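Local coordinates for protein Dot/Icm T4SS effector (Legionella pneumophila, PDB 6VVE) that is a Legionella effector kinase, activated by host inositol hexakisphosphate, that binds ADP and manganese and is probably delivered into the host cell by the Dot/Icm type IV secretion system, at residues E126-N134 / Y142-A150; Y29-A37 / Y48-K56. All blocks are in the same frame, centred on the assembly; numbering follows the deposited sequence.

Overall arrangement
Contact 1 is core and contact 2 only partly buried; each joins the strands of an antiparallel hairpin in a different sheet. Contact 1 closes the edge of the five-stranded sheet with residues 132-134 and 142-146 and runs on into the stretch that meets adenine. Contact 2 joins 34-41 to 44-53, the edge of a separate four-stranded sheet. Their centres lie about 12 Å apart and they touch directly, Tyr144 and Leu132 packing on Trp52 and Met51. Both reach inositol hexakisphosphate: contact 2 with arginine, lysine, serine, tryptophan and a backbone N-H, contact 1 with a weak hydrogen bond from the side-chain amide of Asn134. Contact 1 is chiefly aromatic and aliphatic, whereas contact 2 grows more polar toward the ligand.

Contact 1: E126-N134 / Y142-A150; sequences EHFVLGLWN and YFYMPKINA. With ADP (adenosine-5'-diphosphate), chain C; IHP (inositol hexakisphosphate), chain B.
Phe143 and Trp133 form the tight end of this hairpin. The edge of Phe143 meets the face of the indole, with CD1 3.4 Å from Trp133 NE1 and the planes at 57°, while its CB lies over the six-membered ring. With CG anti to the backbone N (chi1 -170°), the phenyl ring reaches across to the Gly131-Leu132 backbone, Phe143 CZ coming within 3.2 Å of Gly131 C. Trp133 NE1 itself hydrogen-bonds the backbone O of Asp207. Next to this non-hydrogen-bonded pair, two backbone hydrogen bonds between Leu132 and Tyr144 join the strands. On the sheet face of Asn134 and Tyr142, the Asn134 side chain lies alongside the phenol, Asn134 CB 3.2 Å from Tyr142 CE1, and Asn134 ND2 gives a weak 3.1 Å hydrogen bond to O35 of inositol hexakisphosphate. Toward adenine, beyond the paired strands, the segments diverge and packing is looser: Val129 CG2 meets Ile148 CG2 tip to tip at 4.0 Å, and beyond them Asn149 and Ala150 are exposed. Pro146 O accepts from ADP N6 at 3.1 Å and Ile148 N donates to N1 at 3.2 Å. This pairing, as in the hinge of protein kinases, implies that the adenine base, though not the whole nucleotide, is recognised by main-chain atoms here.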
loop_
_atom_site.group_PDB
_atom_site.type_symbol
_atom_site.label_atom_id
_atom_site.label_comp_id
_atom_site.label_asym_id
_atom_site.label_seq_id
_atom_site.Cartn_x
_atom_site.Cartn_y
_atom_site.Cartn_z
ATOM N N GLU A 126 2.168 8.970 -1.827
ATOM C CA GLU A 126 1.793 9.097 -3.230
ATOM C C GLU A 126 1.751 7.756 -3.959
ATOM O O GLU A 126 1.105 7.659 -5.005
ATOM C CB GLU A 126 2.773 10.040 -3.946
ATOM C CG GLU A 126 4.230 9.572 -3.906
ATOM C CD GLU A 126 5.076 10.338 -2.903
ATOM O OE1 GLU A 126 4.573 10.655 -1.800
ATOM O OE2 GLU A 126 6.248 10.632 -3.228
ATOM N N HIS A 127 2.423 6.734 -3.442
ATOM C CA HIS A 127 2.527 5.440 -4.114
ATOM C C HIS A 127 1.390 4.489 -3.767
ATOM O O HIS A 127 1.322 3.393 -4.333
ATOM C CB HIS A 127 3.859 4.773 -3.766
ATOM C CG HIS A 127 5.057 5.464 -4.352
ATOM N ND1 HIS A 127 5.411 5.344 -5.680
ATOM C CD2 HIS A 127 5.987 6.271 -3.787
ATOM C CE1 HIS A 127 6.502 6.052 -5.910
ATOM N NE2 HIS A 127 6.870 6.628 -4.778
ATOM N N PHE A 128 0.503 4.868 -2.860
ATOM C CA PHE A 128 -0.578 4.007 -2.406
ATOM C C PHE A 128 -1.888 4.782 -2.449
ATOM O O PHE A 128 -1.936 5.963 -2.093
ATOM C CB PHE A 128 -0.311 3.494 -0.986
ATOM C CG PHE A 128 1.026 2.829 -0.826
ATOM C CD1 PHE A 128 2.164 3.587 -0.572
ATOM C CD2 PHE A 128 1.156 1.456 -0.946
ATOM C CE1 PHE A 128 3.402 2.978 -0.435
ATOM C CE2 PHE A 128 2.390 0.847 -0.811
ATOM C CZ PHE A 128 3.517 1.613 -0.555
ATOM N N VAL A 129 -2.953 4.121 -2.887
ATOM C CA VAL A 129 -4.260 4.766 -3.072
ATOM C C VAL A 129 -5.133 4.251 -1.928
ATOM O O VAL A 129 -5.843 3.259 -2.039
ATOM C CB VAL A 129 -4.863 4.484 -4.434
ATOM C CG1 VAL A 129 -6.257 5.090 -4.524
ATOM C CG2 VAL A 129 -3.973 5.018 -5.533
ATOM N N LEU A 130 -5.144 4.997 -0.819
ATOM C CA LEU A 130 -6.027 4.686 0.295
ATOM C C LEU A 130 -7.300 5.530 0.203
ATOM O O LEU A 130 -7.420 6.444 -0.625
ATOM C CB LEU A 130 -5.318 4.918 1.629
ATOM C CG LEU A 130 -4.213 3.912 1.961
ATOM C CD1 LEU A 130 -3.465 4.310 3.234
ATOM C CD2 LEU A 130 -4.799 2.517 2.115
ATOM N N GLY A 131 -8.254 5.215 1.071
ATOM C CA GLY A 131 -9.546 5.872 1.031
ATOM C C GLY A 131 -10.337 5.518 2.264
ATOM O O GLY A 131 -9.794 4.982 3.228
ATOM N N LEU A 132 -11.635 5.823 2.224
ATOM C CA LEU A 132 -12.498 5.606 3.378
ATOM C C LEU A 132 -13.842 5.045 2.935
ATOM O O LEU A 132 -14.335 5.346 1.842
ATOM C CB LEU A 132 -12.723 6.904 4.164
ATOM C CG LEU A 132 -11.467 7.601 4.677
ATOM C CD1 LEU A 132 -11.819 8.978 5.240
ATOM C CD2 LEU A 132 -10.770 6.751 5.722
ATOM N N TRP A 133 -14.429 4.227 3.806
ATOM C CA TRP A 133 -15.739 3.644 3.570
ATOM C C TRP A 133 -16.804 4.613 4.073
ATOM O O TRP A 133 -16.816 4.972 5.258
ATOM C CB TRP A 133 -15.866 2.298 4.281
ATOM C CG TRP A 133 -15.065 1.205 3.661
ATOM C CD1 TRP A 133 -13.840 0.755 4.061
ATOM C CD2 TRP A 133 -15.432 0.416 2.522
ATOM N NE1 TRP A 133 -13.425 -0.268 3.240
ATOM C CE2 TRP A 133 -14.385 -0.499 2.292
ATOM C CE3 TRP A 133 -16.544 0.392 1.680
ATOM C CZ2 TRP A 133 -14.416 -1.421 1.250
ATOM C CZ3 TRP A 133 -16.575 -0.534 0.649
ATOM C CH2 TRP A 133 -15.517 -1.425 0.444
ATOM N N ASN A 134 -17.687 5.034 3.175
ATOM C CA ASN A 134 -18.814 5.878 3.545
ATOM C C ASN A 134 -19.927 4.999 4.099
ATOM O O ASN A 134 -20.368 4.047 3.438
ATOM C CB ASN A 134 -19.300 6.673 2.337
ATOM C CG ASN A 134 -20.271 7.774 2.725
ATOM O OD1 ASN A 134 -21.391 7.506 3.173
ATOM N ND2 ASN A 134 -19.849 9.021 2.547
ATOM N N TYR A 142 -19.867 2.324 0.483
ATOM C CA TYR A 142 -18.981 2.439 -0.666
ATOM C C TYR A 142 -17.689 3.105 -0.231
ATOM O O TYR A 142 -17.642 3.801 0.787
ATOM C CB TYR A 142 -19.637 3.231 -1.804
ATOM C CG TYR A 142 -20.320 4.496 -1.355
ATOM C CD1 TYR A 142 -19.600 5.670 -1.166
ATOM C CD2 TYR A 142 -21.688 4.524 -1.129
ATOM C CE1 TYR A 142 -20.226 6.834 -0.758
ATOM C CE2 TYR A 142 -22.322 5.688 -0.725
ATOM C CZ TYR A 142 -21.588 6.836 -0.540
ATOM O OH TYR A 142 -22.217 7.996 -0.142
ATOM N N PHE A 143 -16.644 2.891 -1.031
ATOM C CA PHE A 143 -15.276 3.277 -0.693
ATOM C C PHE A 143 -14.852 4.422 -1.602
ATOM O O PHE A 143 -14.675 4.224 -2.808
ATOM C CB PHE A 143 -14.340 2.075 -0.835
ATOM C CG PHE A 143 -12.957 2.299 -0.292
ATOM C CD1 PHE A 143 -12.720 2.257 1.075
ATOM C CD2 PHE A 143 -11.891 2.531 -1.145
ATOM C CE1 PHE A 143 -11.447 2.461 1.578
ATOM C CE2 PHE A 143 -10.620 2.733 -0.648
ATOM C CZ PHE A 143 -10.395 2.700 0.712
ATOM N N TYR A 144 -14.681 5.611 -1.021
ATOM C CA TYR A 144 -14.175 6.756 -1.765
ATOM C C TYR A 144 -12.650 6.716 -1.799
ATOM O O TYR A 144 -12.003 6.327 -0.820
ATOM C CB TYR A 144 -14.625 8.072 -1.134
ATOM C CG TYR A 144 -15.999 8.570 -1.531
ATOM C CD1 TYR A 144 -16.555 8.261 -2.768
ATOM C CD2 TYR A 144 -16.733 9.372 -0.668
ATOM C CE1 TYR A 144 -17.806 8.727 -3.131
ATOM C CE2 TYR A 144 -17.991 9.846 -1.022
ATOM C CZ TYR A 144 -18.520 9.518 -2.253
ATOM O OH TYR A 144 -19.764 9.988 -2.603
HETATM N N MSE A 145 -12.078 7.143 -2.921
HETATM C CA MSE A 145 -10.623 7.235 -3.058
HETATM C C MSE A 145 -10.239 8.087 -4.259
HETATM O O MSE A 145 -11.028 8.258 -5.167
HETATM C CB MSE A 145 -10.006 5.840 -3.197
HETATM C CG MSE A 145 -10.472 5.100 -4.438
HETATM SE SE MSE A 145 -9.771 3.285 -4.549
HETATM C CE MSE A 145 -11.325 2.458 -5.417
ATOM N N PRO A 146 -9.020 8.625 -4.249
ATOM C CA PRO A 146 -8.557 9.402 -5.407
ATOM C C PRO A 146 -8.597 8.558 -6.671
ATOM O O PRO A 146 -8.169 7.397 -6.683
ATOM C CB PRO A 146 -7.119 9.791 -5.037
ATOM C CG PRO A 146 -7.072 9.707 -3.519
ATOM C CD PRO A 146 -8.032 8.598 -3.149
ATOM N N LYS A 147 -9.129 9.148 -7.740
ATOM C CA LYS A 147 -9.113 8.496 -9.044
ATOM C C LYS A 147 -7.771 8.755 -9.718
ATOM O O LYS A 147 -7.351 9.911 -9.862
ATOM C CB LYS A 147 -10.254 9.006 -9.924
ATOM C CG LYS A 147 -10.061 8.701 -11.404
ATOM C CD LYS A 147 -11.329 8.937 -12.205
ATOM C CE LYS A 147 -11.113 8.624 -13.690
ATOM N NZ LYS A 147 -10.174 9.583 -14.348
ATOM N N ILE A 148 -7.109 7.681 -10.139
ATOM C CA ILE A 148 -5.838 7.777 -10.845
ATOM C C ILE A 148 -6.058 7.404 -12.306
ATOM O O ILE A 148 -7.069 6.798 -12.675
ATOM C CB ILE A 148 -4.754 6.889 -10.204
ATOM C CG1 ILE A 148 -5.180 5.420 -10.231
ATOM C CG2 ILE A 148 -4.491 7.342 -8.769
ATOM C CD1 ILE A 148 -4.204 4.488 -9.537
ATOM N N ASN A 149 -5.093 7.783 -13.146
ATOM C CA ASN A 149 -5.186 7.619 -14.596
ATOM C C ASN A 149 -4.003 6.789 -15.076
ATOM O O ASN A 149 -2.855 7.251 -15.033
ATOM C CB ASN A 149 -5.215 8.978 -15.292
ATOM C CG ASN A 149 -6.433 9.799 -14.913
ATOM O OD1 ASN A 149 -7.547 9.528 -15.372
ATOM N ND2 ASN A 149 -6.231 10.817 -14.081
ATOM N N ALA A 150 -4.284 5.576 -15.545
ATOM C CA ALA A 150 -3.228 4.675 -15.981
ATOM C C ALA A 150 -2.678 5.095 -17.338
ATOM O O ALA A 150 -3.398 5.619 -18.190
ATOM C CB ALA A 150 -3.748 3.238 -16.062
HETATM P PB ADP C . -9.171 -6.064 -7.974
HETATM O O1B ADP C . -7.728 -6.524 -8.045
HETATM O O2B ADP C . -9.878 -6.093 -9.304
HETATM O O3B ADP C . -9.968 -6.660 -6.826
HETATM P PA ADP C . -10.291 -3.471 -7.657
HETATM O O1A ADP C . -10.036 -2.458 -6.572
HETATM O O2A ADP C . -11.576 -4.256 -7.655
HETATM O O3A ADP C . -9.049 -4.495 -7.603
HETATM O "O5'" ADP C . -10.165 -2.695 -9.051
HETATM C "C5'" ADP C . -10.683 -3.229 -10.258
HETATM C "C4'" ADP C . -10.385 -2.284 -11.393
HETATM O "O4'" ADP C . -10.993 -0.994 -11.187
HETATM C "C3'" ADP C . -8.872 -2.028 -11.595
HETATM O "O3'" ADP C . -8.257 -2.950 -12.454
HETATM C "C2'" ADP C . -8.848 -0.594 -12.165
HETATM O "O2'" ADP C . -8.866 -0.629 -13.579
HETATM C "C1'" ADP C . -10.131 0.064 -11.624
HETATM N N9 ADP C . -9.745 0.939 -10.498
HETATM C C8 ADP C . -9.680 0.557 -9.205
HETATM N N7 ADP C . -9.280 1.591 -8.419
HETATM C C5 ADP C . -9.089 2.650 -9.225
HETATM C C6 ADP C . -8.668 4.052 -9.043
HETATM N N6 ADP C . -8.382 4.516 -7.812
HETATM N N1 ADP C . -8.590 4.846 -10.141
HETATM C C2 ADP C . -8.881 4.382 -11.379
HETATM N N3 ADP C . -9.270 3.114 -11.605
HETATM C C4 ADP C . -9.394 2.220 -10.593
HETATM C C1 IHP B . -20.033 14.648 -2.628
HETATM C C2 IHP B . -21.458 15.218 -2.738
HETATM C C3 IHP B . -22.409 14.539 -1.750
HETATM C C4 IHP B . -21.883 14.664 -0.314
HETATM C C5 IHP B . -20.506 13.983 -0.199
HETATM C C6 IHP B . -19.502 14.568 -1.190
HETATM O O11 IHP B . -19.152 15.485 -3.353
HETATM P P1 IHP B . -18.532 14.942 -4.764
HETATM O O21 IHP B . -17.059 15.264 -4.820
HETATM O O31 IHP B . -18.751 13.453 -4.884
HETATM O O41 IHP B . -19.243 15.641 -5.921
HETATM O O12 IHP B . -21.905 14.995 -4.054
HETATM P P2 IHP B . -22.512 16.269 -4.911
HETATM O O22 IHP B . -22.282 17.551 -4.154
HETATM O O32 IHP B . -21.811 16.339 -6.239
HETATM O O42 IHP B . -23.990 16.058 -5.114
HETATM O O13 IHP B . -22.474 13.180 -2.077
HETATM P P3 IHP B . -23.921 12.405 -2.120
HETATM O O23 IHP B . -25.052 13.418 -2.071
HETATM O O33 IHP B . -24.000 11.603 -3.413
HETATM O O43 IHP B . -24.038 11.457 -0.946
HETATM O O14 IHP B . -22.776 14.059 0.569
HETATM P P4 IHP B . -23.233 14.928 1.894
HETATM O O24 IHP B . -23.943 16.185 1.467
HETATM O O34 IHP B . -21.990 15.320 2.675
HETATM O O44 IHP B . -24.149 14.096 2.757
HETATM O O15 IHP B . -20.011 14.164 1.092
HETATM P P5 IHP B . -19.886 12.866 2.083
HETATM O O25 IHP B . -20.137 13.301 3.513
HETATM O O35 IHP B . -20.895 11.815 1.703
HETATM O O45 IHP B . -18.492 12.291 1.956
HETATM O O16 IHP B . -18.351 13.748 -1.206
HETATM P P6 IHP B . -16.939 14.327 -0.583
HETATM O O26 IHP B . -15.816 14.111 -1.575
HETATM O O36 IHP B . -17.074 15.800 -0.286
HETATM O O46 IHP B . -16.646 13.579 0.702
#

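Contact 2: Y29-A37 / Y48-K56; sequences YRYNNEVYA and YVLMWKSHK. With IHP (inositol hexakisphosphate), chain B.
Ser54 and Arg30 meet beside one phosphate of inositol hexakisphosphate: Arg30 CD lies 3.2 Å from Ser54 OG, and both residues bond the same ligand oxygen. Ser54 OG donates to O36 at 2.7 Å, and Arg30 NH1 reaches it at 2.9 Å. Trp52 NE1 holds a second oxygen of that phosphate, O26, at 2.8 Å, while His55 N binds O21 of another phosphate. Lys56 crosses Arg30 at about a right angle, its CG centred over one face of the guanidinium, and Lys56 NZ lies 2.8 Å from O24 of the ligand; both cations gather around the polyphosphate, whose negative charge probably offsets their proximity.

In the next shell, Ser54 OG accepts from Lys56 N in an ST turn, which fixes the hydroxyl while it grips the phosphate. Val35 lies alongside Trp52, its CB over the five-membered ring, 3.9 Å from CE2. Trp52 has its CG between its own backbone N and carbonyl carbon (chi1 60°), which turns the indole so that NE1 faces the ligand. A classic beta bulge formed by Met51 and Trp52 opposite Val35 shifts the pairing by one residue; Val35 N bonds Trp52 O, and Met51 N bonds Val35 O. On the Glu34 and Lys53 face, a weak, long salt bridge links OE2 to NZ at 3.4 Å.

Farther along the hairpin, Tyr36 CD2 touches Tyr48 CD2 and Ala37 CB packs on Val49 CG2. Helix 5-8 brings Ile8 against both tyrosines, helix 102-121 covers Val49 and Met51, and the Trp52 ring meets Tyr144 of strand 142-146 edge-to-face.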
loop_
_atom_site.group_PDB
_atom_site.type_symbol
_atom_site.label_atom_id
_atom_site.label_comp_id
_atom_site.label_asym_id
_atom_site.label_seq_id
_atom_site.Cartn_x
_atom_site.Cartn_y
_atom_site.Cartn_z
ATOM N N TYR A 29 -12.769 16.213 7.807
ATOM C CA TYR A 29 -13.202 17.553 7.448
ATOM C C TYR A 29 -13.059 17.765 5.948
ATOM O O TYR A 29 -12.074 17.325 5.341
ATOM C CB TYR A 29 -12.387 18.634 8.174
ATOM C CG TYR A 29 -12.473 18.593 9.679
ATOM C CD1 TYR A 29 -13.581 19.108 10.340
ATOM C CD2 TYR A 29 -11.443 18.057 10.441
ATOM C CE1 TYR A 29 -13.661 19.087 11.725
ATOM C CE2 TYR A 29 -11.513 18.031 11.819
ATOM C CZ TYR A 29 -12.626 18.546 12.456
ATOM O OH TYR A 29 -12.696 18.509 13.828
ATOM N N ARG A 30 -14.039 18.453 5.364
ATOM C CA ARG A 30 -13.941 18.973 4.007
ATOM C C ARG A 30 -13.558 20.444 4.094
ATOM O O ARG A 30 -14.298 21.248 4.674
ATOM C CB ARG A 30 -15.253 18.796 3.245
ATOM C CG ARG A 30 -15.128 19.088 1.748
ATOM C CD ARG A 30 -16.453 18.881 0.995
ATOM N NE ARG A 30 -17.611 19.287 1.782
ATOM C CZ ARG A 30 -18.588 18.471 2.170
ATOM N NH1 ARG A 30 -18.582 17.194 1.829
ATOM N NH2 ARG A 30 -19.589 18.947 2.891
ATOM N N TYR A 31 -12.406 20.796 3.527
ATOM C CA TYR A 31 -11.902 22.163 3.572
ATOM C C TYR A 31 -11.365 22.543 2.202
ATOM O O TYR A 31 -10.392 21.953 1.729
ATOM C CB TYR A 31 -10.811 22.312 4.644
ATOM C CG TYR A 31 -10.028 23.606 4.551
ATOM C CD1 TYR A 31 -10.599 24.815 4.930
ATOM C CD2 TYR A 31 -8.719 23.616 4.090
ATOM C CE1 TYR A 31 -9.886 25.999 4.848
ATOM C CE2 TYR A 31 -7.999 24.792 4.007
ATOM C CZ TYR A 31 -8.588 25.981 4.387
ATOM O OH TYR A 31 -7.875 27.153 4.304
ATOM N N ASN A 32 -11.994 23.532 1.578
ATOM C CA ASN A 32 -11.593 24.025 0.262
ATOM C C ASN A 32 -11.435 22.875 -0.732
ATOM O O ASN A 32 -10.365 22.637 -1.292
ATOM C CB ASN A 32 -10.304 24.848 0.358
ATOM C CG ASN A 32 -10.526 26.202 1.007
ATOM O OD1 ASN A 32 -11.647 26.718 1.032
ATOM N ND2 ASN A 32 -9.455 26.792 1.532
ATOM N N ASN A 33 -12.539 22.160 -0.940
ATOM C CA ASN A 33 -12.617 21.098 -1.941
ATOM C C ASN A 33 -11.576 20.009 -1.704
ATOM O O ASN A 33 -11.056 19.420 -2.654
ATOM C CB ASN A 33 -12.465 21.659 -3.359
ATOM C CG ASN A 33 -13.505 22.715 -3.683
ATOM O OD1 ASN A 33 -14.678 22.401 -3.884
ATOM N ND2 ASN A 33 -13.079 23.970 -3.735
ATOM N N GLU A 34 -11.263 19.738 -0.440
ATOM C CA GLU A 34 -10.328 18.683 -0.072
ATOM C C GLU A 34 -10.813 18.041 1.218
ATOM O O GLU A 34 -11.134 18.743 2.180
ATOM C CB GLU A 34 -8.907 19.230 0.116
ATOM C CG GLU A 34 -8.332 19.937 -1.107
ATOM C CD GLU A 34 -8.112 18.992 -2.275
ATOM O OE1 GLU A 34 -8.178 17.755 -2.067
ATOM O OE2 GLU A 34 -7.879 19.491 -3.402
ATOM N N VAL A 35 -10.865 16.715 1.238
ATOM C CA VAL A 35 -11.296 15.958 2.410
ATOM C C VAL A 35 -10.054 15.483 3.155
ATOM O O VAL A 35 -9.224 14.756 2.591
ATOM C CB VAL A 35 -12.191 14.776 2.013
ATOM C CG1 VAL A 35 -12.440 13.865 3.206
ATOM C CG2 VAL A 35 -13.510 15.279 1.444
ATOM N N TYR A 36 -9.929 15.902 4.409
ATOM C CA TYR A 36 -8.787 15.594 5.251
ATOM C C TYR A 36 -9.201 14.700 6.415
ATOM O O TYR A 36 -10.360 14.697 6.854
ATOM C CB TYR A 36 -8.153 16.865 5.828
ATOM C CG TYR A 36 -7.660 17.870 4.818
ATOM C CD1 TYR A 36 -8.517 18.827 4.286
ATOM C CD2 TYR A 36 -6.332 17.882 4.413
ATOM C CE1 TYR A 36 -8.069 19.745 3.371
ATOM C CE2 TYR A 36 -5.875 18.805 3.493
ATOM C CZ TYR A 36 -6.743 19.729 2.975
ATOM O OH TYR A 36 -6.295 20.655 2.059
ATOM N N ALA A 37 -8.226 13.947 6.925
ATOM C CA ALA A 37 -8.343 13.252 8.203
ATOM C C ALA A 37 -7.400 13.920 9.194
ATOM O O ALA A 37 -6.207 14.073 8.909
ATOM C CB ALA A 37 -8.015 11.768 8.055
ATOM N N TYR A 48 -2.646 16.338 10.074
ATOM C CA TYR A 48 -3.674 16.007 9.098
ATOM C C TYR A 48 -3.059 15.262 7.919
ATOM O O TYR A 48 -1.847 15.294 7.692
ATOM C CB TYR A 48 -4.387 17.273 8.590
ATOM C CG TYR A 48 -3.459 18.222 7.867
ATOM C CD1 TYR A 48 -2.742 19.191 8.562
ATOM C CD2 TYR A 48 -3.289 18.142 6.489
ATOM C CE1 TYR A 48 -1.889 20.054 7.906
ATOM C CE2 TYR A 48 -2.438 19.004 5.823
ATOM C CZ TYR A 48 -1.739 19.957 6.535
ATOM O OH TYR A 48 -0.889 20.815 5.876
ATOM N N VAL A 49 -3.921 14.580 7.172
ATOM C CA VAL A 49 -3.553 13.951 5.912
ATOM C C VAL A 49 -4.661 14.214 4.899
ATOM O O VAL A 49 -5.840 14.310 5.250
ATOM C CB VAL A 49 -3.316 12.434 6.052
ATOM C CG1 VAL A 49 -2.100 12.170 6.936
ATOM C CG2 VAL A 49 -4.569 11.747 6.595
ATOM N N LEU A 50 -4.275 14.328 3.633
ATOM C CA LEU A 50 -5.225 14.527 2.545
ATOM C C LEU A 50 -5.756 13.171 2.099
ATOM O O LEU A 50 -4.978 12.225 1.894
ATOM C CB LEU A 50 -4.555 15.258 1.386
ATOM C CG LEU A 50 -5.294 15.326 0.053
ATOM C CD1 LEU A 50 -6.701 15.892 0.195
ATOM C CD2 LEU A 50 -4.479 16.171 -0.938
HETATM N N MSE A 51 -7.077 13.076 1.957
HETATM C CA MSE A 51 -7.703 11.823 1.521
HETATM C C MSE A 51 -8.098 11.860 0.037
HETATM O O MSE A 51 -7.737 10.957 -0.711
HETATM C CB MSE A 51 -8.929 11.514 2.383
HETATM C CG MSE A 51 -8.648 11.394 3.883
HETATM SE SE MSE A 51 -7.326 10.031 4.384
HETATM C CE MSE A 51 -8.061 8.485 3.483
ATOM N N TRP A 52 -8.823 12.894 -0.386
ATOM C CA TRP A 52 -9.201 13.036 -1.789
ATOM C C TRP A 52 -9.737 14.444 -2.025
ATOM O O TRP A 52 -9.969 15.211 -1.084
ATOM C CB TRP A 52 -10.242 11.986 -2.205
ATOM C CG TRP A 52 -11.533 12.049 -1.437
ATOM C CD1 TRP A 52 -12.557 12.938 -1.616
ATOM C CD2 TRP A 52 -11.941 11.175 -0.375
ATOM N NE1 TRP A 52 -13.571 12.673 -0.723
ATOM C CE2 TRP A 52 -13.215 11.599 0.050
ATOM C CE3 TRP A 52 -11.343 10.081 0.266
ATOM C CZ2 TRP A 52 -13.904 10.967 1.083
ATOM C CZ3 TRP A 52 -12.029 9.451 1.286
ATOM C CH2 TRP A 52 -13.300 9.897 1.683
ATOM N N LYS A 53 -9.935 14.772 -3.306
ATOM C CA LYS A 53 -10.490 16.055 -3.714
ATOM C C LYS A 53 -12.000 15.929 -3.871
ATOM O O LYS A 53 -12.500 14.919 -4.367
ATOM C CB LYS A 53 -9.857 16.526 -5.025
ATOM C CG LYS A 53 -10.305 17.916 -5.477
ATOM C CD LYS A 53 -9.419 18.450 -6.602
ATOM C CE LYS A 53 -9.838 19.851 -7.047
ATOM N NZ LYS A 53 -9.312 20.918 -6.149
ATOM N N SER A 54 -12.718 16.962 -3.442
ATOM C CA SER A 54 -14.173 16.956 -3.402
ATOM C C SER A 54 -14.749 17.976 -4.375
ATOM O O SER A 54 -14.182 19.054 -4.569
ATOM C CB SER A 54 -14.673 17.262 -1.983
ATOM O OG SER A 54 -16.044 17.635 -1.973
ATOM N N HIS A 55 -15.890 17.627 -4.976
ATOM C CA HIS A 55 -16.639 18.528 -5.839
ATOM C C HIS A 55 -17.997 18.892 -5.244
ATOM O O HIS A 55 -18.903 19.299 -5.976
ATOM C CB HIS A 55 -16.822 17.907 -7.224
ATOM C CG HIS A 55 -15.557 17.817 -8.018
ATOM N ND1 HIS A 55 -15.405 18.423 -9.244
ATOM C CD2 HIS A 55 -14.383 17.193 -7.759
ATOM C CE1 HIS A 55 -14.193 18.176 -9.710
ATOM N NE2 HIS A 55 -13.552 17.432 -8.827
ATOM N N LYS A 56 -18.156 18.744 -3.932
ATOM C CA LYS A 56 -19.408 19.067 -3.254
ATOM C C LYS A 56 -19.924 20.446 -3.646
ATOM O O LYS A 56 -19.153 21.390 -3.777
ATOM C CB LYS A 56 -19.209 18.975 -1.737
ATOM C CG LYS A 56 -20.198 19.777 -0.895
ATOM C CD LYS A 56 -21.636 19.369 -1.154
ATOM C CE LYS A 56 -22.557 19.886 -0.056
ATOM N NZ LYS A 56 -23.374 18.785 0.536
HETATM C C1 IHP B . -20.033 14.648 -2.628
HETATM C C2 IHP B . -21.458 15.218 -2.738
HETATM C C3 IHP B . -22.409 14.539 -1.750
HETATM C C4 IHP B . -21.883 14.664 -0.314
HETATM C C5 IHP B . -20.506 13.983 -0.199
HETATM C C6 IHP B . -19.502 14.568 -1.190
HETATM O O11 IHP B . -19.152 15.485 -3.353
HETATM P P1 IHP B . -18.532 14.942 -4.764
HETATM O O21 IHP B . -17.059 15.264 -4.820
HETATM O O31 IHP B . -18.751 13.453 -4.884
HETATM O O41 IHP B . -19.243 15.641 -5.921
HETATM O O12 IHP B . -21.905 14.995 -4.054
HETATM P P2 IHP B . -22.512 16.269 -4.911
HETATM O O22 IHP B . -22.282 17.551 -4.154
HETATM O O32 IHP B . -21.811 16.339 -6.239
HETATM O O42 IHP B . -23.990 16.058 -5.114
HETATM O O13 IHP B . -22.474 13.180 -2.077
HETATM P P3 IHP B . -23.921 12.405 -2.120
HETATM O O23 IHP B . -25.052 13.418 -2.071
HETATM O O33 IHP B . -24.000 11.603 -3.413
HETATM O O43 IHP B . -24.038 11.457 -0.946
HETATM O O14 IHP B . -22.776 14.059 0.569
HETATM P P4 IHP B . -23.233 14.928 1.894
HETATM O O24 IHP B . -23.943 16.185 1.467
HETATM O O34 IHP B . -21.990 15.320 2.675
HETATM O O44 IHP B . -24.149 14.096 2.757
HETATM O O15 IHP B . -20.011 14.164 1.092
HETATM P P5 IHP B . -19.886 12.866 2.083
HETATM O O25 IHP B . -20.137 13.301 3.513
HETATM O O35 IHP B . -20.895 11.815 1.703
HETATM O O45 IHP B . -18.492 12.291 1.956
HETATM O O16 IHP B . -18.351 13.748 -1.206
HETATM P P6 IHP B . -16.939 14.327 -0.583
HETATM O O26 IHP B . -15.816 14.111 -1.575
HETATM O O36 IHP B . -17.074 15.800 -0.286
HETATM O O46 IHP B . -16.646 13.579 0.702
#